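Local coordinates for protein 2-methyl-aconitate isomerase (Shewanella oneidensis, PDB 5K87) that catalyses the cis-trans isomerization of 2-methyl-aconitate by base-catalysed proton abstraction, a step of propionate breakdown through the 2-methylcitrate cycle, at residues Ala44-Pro56 against Asp64-Ile78. The protein carries 1 engineered substitution. Residues are numbered along the deposited sequence; the frame is centred on the assembly and turned at random. Where two conformers were deposited one is given.
Engineered in segment 64-78: Glu75 (natural residue Lys).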
loop_
_atom_site.group_PDB
_atom_site.type_symbol
_atom_site.label_atom_id
_atom_site.label_comp_id
_atom_site.label_asym_id
_atom_site.label_seq_id
_atom_site.Cartn_x
_atom_site.Cartn_y
_atom_site.Cartn_z
ATOM N N ALA A 44 10.648 23.133 -1.693
ATOM C CA ALA A 44 10.261 22.888 -0.307
ATOM C C ALA A 44 8.946 22.118 -0.252
ATOM O O ALA A 44 8.819 21.148 0.508
ATOM C CB ALA A 44 10.156 24.187 0.461
ATOM N N ARG A 45 7.974 22.533 -1.057
ATOM C CA ARG A 45 6.717 21.808 -1.154
ATOM C C ARG A 45 6.956 20.372 -1.617
ATOM O O ARG A 45 6.447 19.423 -1.021
ATOM C CB ARG A 45 5.781 22.525 -2.122
ATOM C CG ARG A 45 4.524 21.727 -2.422
ATOM C CD ARG A 45 3.584 22.478 -3.332
ATOM N NE ARG A 45 3.019 23.639 -2.652
ATOM C CZ ARG A 45 2.168 24.495 -3.206
ATOM N NH1 ARG A 45 1.709 25.514 -2.486
ATOM N NH2 ARG A 45 1.770 24.344 -4.465
ATOM N N ASP A 46 7.740 20.203 -2.678
ATOM C CA ASP A 46 7.966 18.876 -3.225
ATOM C C ASP A 46 8.661 17.978 -2.211
ATOM O O ASP A 46 8.293 16.820 -2.054
ATOM C CB ASP A 46 8.791 18.929 -4.512
ATOM C CG ASP A 46 8.036 19.531 -5.677
ATOM O OD1 ASP A 46 6.810 19.739 -5.587
ATOM O OD2 ASP A 46 8.681 19.784 -6.726
ATOM N N ALA A 47 9.654 18.515 -1.507
ATOM C CA ALA A 47 10.379 17.734 -0.511
ATOM C C ALA A 47 9.458 17.270 0.621
ATOM O O ALA A 47 9.572 16.140 1.099
ATOM C CB ALA A 47 11.540 18.527 0.054
ATOM N N LEU A 48 8.567 18.153 1.059
ATOM C CA LEU A 48 7.616 17.814 2.110
ATOM C C LEU A 48 6.709 16.679 1.655
ATOM O O LEU A 48 6.536 15.683 2.361
ATOM C CB LEU A 48 6.771 19.031 2.480
ATOM C CG LEU A 48 5.602 18.754 3.424
ATOM C CD1 LEU A 48 6.108 18.240 4.753
ATOM C CD2 LEU A 48 4.776 20.015 3.598
ATOM N N LEU A 49 6.153 16.812 0.459
ATOM C CA LEU A 49 5.207 15.823 -0.039
ATOM C C LEU A 49 5.890 14.481 -0.274
ATOM O O LEU A 49 5.325 13.428 0.013
ATOM C CB LEU A 49 4.536 16.320 -1.314
ATOM C CG LEU A 49 3.684 17.575 -1.116
ATOM C CD1 LEU A 49 3.099 18.057 -2.416
ATOM C CD2 LEU A 49 2.585 17.302 -0.136
ATOM N N LEU A 50 7.106 14.509 -0.810
ATOM C CA LEU A 50 7.879 13.284 -0.968
ATOM C C LEU A 50 8.045 12.560 0.362
ATOM O O LEU A 50 7.822 11.341 0.451
ATOM C CB LEU A 50 9.247 13.591 -1.582
ATOM C CG LEU A 50 9.249 13.862 -3.088
ATOM C CD1 LEU A 50 10.512 14.624 -3.480
ATOM C CD2 LEU A 50 9.165 12.564 -3.873
ATOM N N ARG A 51 8.409 13.291 1.402
ATOM C CA ARG A 51 8.659 12.666 2.685
ATOM C C ARG A 51 7.371 12.174 3.336
ATOM O O ARG A 51 7.364 11.134 3.982
ATOM C CB ARG A 51 9.396 13.640 3.602
ATOM C CG ARG A 51 10.034 12.980 4.797
ATOM C CD ARG A 51 11.084 11.957 4.381
ATOM N NE ARG A 51 11.509 11.184 5.538
ATOM C CZ ARG A 51 10.842 10.140 6.013
ATOM N NH1 ARG A 51 9.724 9.733 5.411
ATOM N NH2 ARG A 51 11.300 9.494 7.070
ATOM N N VAL A 52 6.281 12.917 3.167
ATOM C CA VAL A 52 4.994 12.457 3.701
ATOM C C VAL A 52 4.623 11.101 3.091
ATOM O O VAL A 52 4.186 10.186 3.784
ATOM C CB VAL A 52 3.867 13.476 3.449
ATOM C CG1 VAL A 52 2.502 12.860 3.745
ATOM C CG2 VAL A 52 4.089 14.738 4.287
ATOM N N ILE A 53 4.808 10.977 1.779
ATOM C CA ILE A 53 4.425 9.775 1.051
ATOM C C ILE A 53 5.417 8.610 1.244
ATOM O O ILE A 53 5.028 7.449 1.173
ATOM C CB ILE A 53 4.216 10.137 -0.438
ATOM C CG1 ILE A 53 2.937 10.956 -0.611
ATOM C CG2 ILE A 53 4.227 8.912 -1.337
ATOM C CD1 ILE A 53 1.646 10.170 -0.337
ATOM N N GLY A 54 6.688 8.931 1.482
ATOM C CA GLY A 54 7.710 7.919 1.715
ATOM C C GLY A 54 8.628 7.704 0.520
ATOM O O GLY A 54 9.196 6.619 0.357
ATOM N N SER A 55 8.786 8.737 -0.302
ATOM C CA SER A 55 9.594 8.700 -1.521
ATOM C C SER A 55 10.786 9.641 -1.417
ATOM O O SER A 55 10.779 10.559 -0.605
ATOM C CB SER A 55 8.735 9.138 -2.706
ATOM O OG SER A 55 7.780 8.156 -3.030
ATOM N N PRO A 56 11.821 9.423 -2.249
ATOM C CA PRO A 56 11.997 8.286 -3.156
ATOM C C PRO A 56 12.343 7.040 -2.366
ATOM O O PRO A 56 13.031 7.127 -1.346
ATOM C CB PRO A 56 13.187 8.716 -4.021
ATOM C CG PRO A 56 13.985 9.589 -3.146
ATOM C CD PRO A 56 12.988 10.326 -2.269
ATOM N N ASP A 64 7.910 3.694 4.750
ATOM C CA ASP A 64 8.290 4.813 5.603
ATOM C C ASP A 64 7.533 6.086 5.230
ATOM O O ASP A 64 8.061 7.185 5.334
ATOM C CB ASP A 64 9.799 5.028 5.538
ATOM C CG ASP A 64 10.370 5.648 6.792
ATOM O OD1 ASP A 64 9.648 5.845 7.794
ATOM O OD2 ASP A 64 11.606 5.888 6.752
ATOM N N GLY A 65 6.278 5.934 4.817
ATOM C CA GLY A 65 5.404 7.073 4.600
ATOM C C GLY A 65 3.970 6.643 4.370
ATOM O O GLY A 65 3.605 5.481 4.580
ATOM N N MET A 66 3.159 7.586 3.908
ATOM C CA MET A 66 1.737 7.342 3.728
ATOM C C MET A 66 1.384 6.651 2.420
ATOM O O MET A 66 0.240 6.232 2.236
ATOM C CB MET A 66 0.985 8.668 3.764
ATOM C CG MET A 66 1.078 9.393 5.083
ATOM S SD MET A 66 0.416 8.479 6.479
ATOM C CE MET A 66 -1.307 8.292 6.031
ATOM N N GLY A 67 2.328 6.540 1.492
ATOM C CA GLY A 67 2.022 5.949 0.204
ATOM C C GLY A 67 1.804 4.454 0.295
ATOM O O GLY A 67 2.229 3.802 1.254
ATOM N N GLY A 68 1.156 3.909 -0.728
ATOM C CA GLY A 68 0.862 2.489 -0.783
ATOM C C GLY A 68 1.605 1.772 -1.891
ATOM O O GLY A 68 1.260 0.640 -2.244
ATOM N N ALA A 69 2.632 2.425 -2.429
ATOM C CA ALA A 69 3.536 1.812 -3.403
ATOM C C ALA A 69 2.872 1.470 -4.739
ATOM O O ALA A 69 3.319 0.565 -5.443
ATOM C CB ALA A 69 4.229 0.578 -2.804
ATOM N N THR A 70 1.820 2.204 -5.087
ATOM C CA THR A 70 1.215 2.125 -6.406
ATOM C C THR A 70 0.896 3.550 -6.830
ATOM O O THR A 70 0.791 4.452 -5.987
ATOM C CB THR A 70 -0.083 1.300 -6.424
ATOM O OG1 THR A 70 -1.106 2.013 -5.715
ATOM C CG2 THR A 70 0.118 -0.076 -5.798
ATOM N N SER A 71 0.722 3.762 -8.129
ATOM C CA SER A 71 0.435 5.105 -8.610
ATOM C C SER A 71 -0.872 5.638 -8.009
ATOM O O SER A 71 -0.984 6.838 -7.725
ATOM C CB SER A 71 0.402 5.150 -10.143
ATOM O OG SER A 71 -0.702 4.444 -10.665
ATOM N N SER A 72 -1.839 4.751 -7.791
ATOM C CA SER A 72 -3.132 5.201 -7.287
ATOM C C SER A 72 -3.139 5.411 -5.774
ATOM O O SER A 72 -4.152 5.832 -5.215
ATOM C CB SER A 72 -4.246 4.244 -7.715
ATOM O OG SER A 72 -3.926 2.913 -7.370
ATOM N N THR A 73 -2.009 5.146 -5.122
ATOM C CA THR A 73 -1.855 5.390 -3.690
ATOM C C THR A 73 -0.584 6.170 -3.375
ATOM O O THR A 73 -0.091 6.104 -2.247
ATOM C CB THR A 73 -1.838 4.083 -2.865
ATOM O OG1 THR A 73 -0.721 3.277 -3.259
ATOM C CG2 THR A 73 -3.120 3.295 -3.052
ATOM N N SER A 74 -0.050 6.910 -4.345
ATOM C CA SER A 74 1.126 7.747 -4.117
ATOM C C SER A 74 0.768 9.141 -4.617
ATOM O O SER A 74 1.293 9.628 -5.619
ATOM C CB SER A 74 2.347 7.162 -4.834
ATOM O OG SER A 74 3.559 7.810 -4.445
ATOM N N GLU A 75 -0.174 9.757 -3.901
ATOM C CA GLU A 75 -0.949 10.894 -4.389
ATOM C C GLU A 75 -1.106 11.942 -3.306
ATOM O O GLU A 75 -1.390 11.613 -2.143
ATOM C CB GLU A 75 -2.340 10.443 -4.869
ATOM C CG GLU A 75 -2.282 9.505 -6.066
ATOM C CD GLU A 75 -3.603 9.308 -6.781
ATOM O OE1 GLU A 75 -4.664 9.704 -6.275
ATOM O OE2 GLU A 75 -3.579 8.748 -7.894
ATOM N N THR A 76 -0.947 13.203 -3.701
ATOM C CA THR A 76 -1.135 14.327 -2.802
ATOM C C THR A 76 -2.000 15.395 -3.444
ATOM O O THR A 76 -2.036 15.535 -4.674
ATOM C CB THR A 76 0.210 14.944 -2.386
ATOM O OG1 THR A 76 0.910 15.417 -3.550
ATOM C CG2 THR A 76 1.063 13.908 -1.642
ATOM N N VAL A 77 -2.695 16.147 -2.597
ATOM C CA VAL A 77 -3.626 17.170 -3.052
ATOM C C VAL A 77 -3.482 18.396 -2.163
ATOM O O VAL A 77 -3.435 18.277 -0.932
ATOM C CB VAL A 77 -5.081 16.657 -2.965
ATOM C CG1 VAL A 77 -6.075 17.769 -3.253
ATOM C CG2 VAL A 77 -5.301 15.476 -3.904
ATOM N N ILE A 78 -3.392 19.571 -2.783
ATOM C CA ILE A 78 -3.391 20.830 -2.047
ATOM C C ILE A 78 -4.572 21.670 -2.511
ATOM O O ILE A 78 -4.722 21.935 -3.708
ATOM C CB ILE A 78 -2.080 21.609 -2.260
ATOM C CG1 ILE A 78 -0.896 20.810 -1.710
ATOM C CG2 ILE A 78 -2.147 22.990 -1.594
ATOM C CD1 ILE A 78 0.453 21.367 -2.116
#
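Ile53, the last residue of helix 44-53, packs onto Thr76 of strand 75-78 with CG1 3.6 Å from Thr76 CG2, just where a Schellman motif with Gly54 at C' ends the helix. Its chi1 of -72° sets CG1 anti to the carbonyl carbon and against Thr76, and puts CG2 on Ser74 OG at 3.4 Å. One turn back, Leu49 rests on Thr76 through both methyls. Two turns back, Ile78 CD1 covers one face of the Arg45 guanidinium near its rim, 3.5 Å from Arg45 NE, whose N-H goes to the Ala38 carbonyl. Back at the C-terminal end, loop 64-67 grips the last turn: Met66 N gives a hydrogen bond to Val52 O (2.8 Å), and Gly67 N gives another to Ile53 O (2.9 Å). Gly54 and Gly65 let the backbones close to 3.8 Å between their CA atoms. In the conformer given, Arg51, bent at chi2 (61°), brings NH1 edge-on to Asp64 O (3.0 Å), nearly in line with that C=O, whereas its salt bridge to the Asp64 carboxylate is long. Asp64 OD1 forms salt bridges with Arg20 and Arg387 of the second subunit, tying the helix end to the dimer interface, while in the substrate site Ser71 and Ser72 hydrogen-bond a malonate ion, probably from the crystallisation liquor, about 3 Å from the side chain of the engineered Glu75 (Lys in the natural sequence). Ser74 OG hydrogen-bonds Val96 O, and Thr76 OG1, 3.6 Å from Leu49 CD1, hydrogen-bonds Gly94 O.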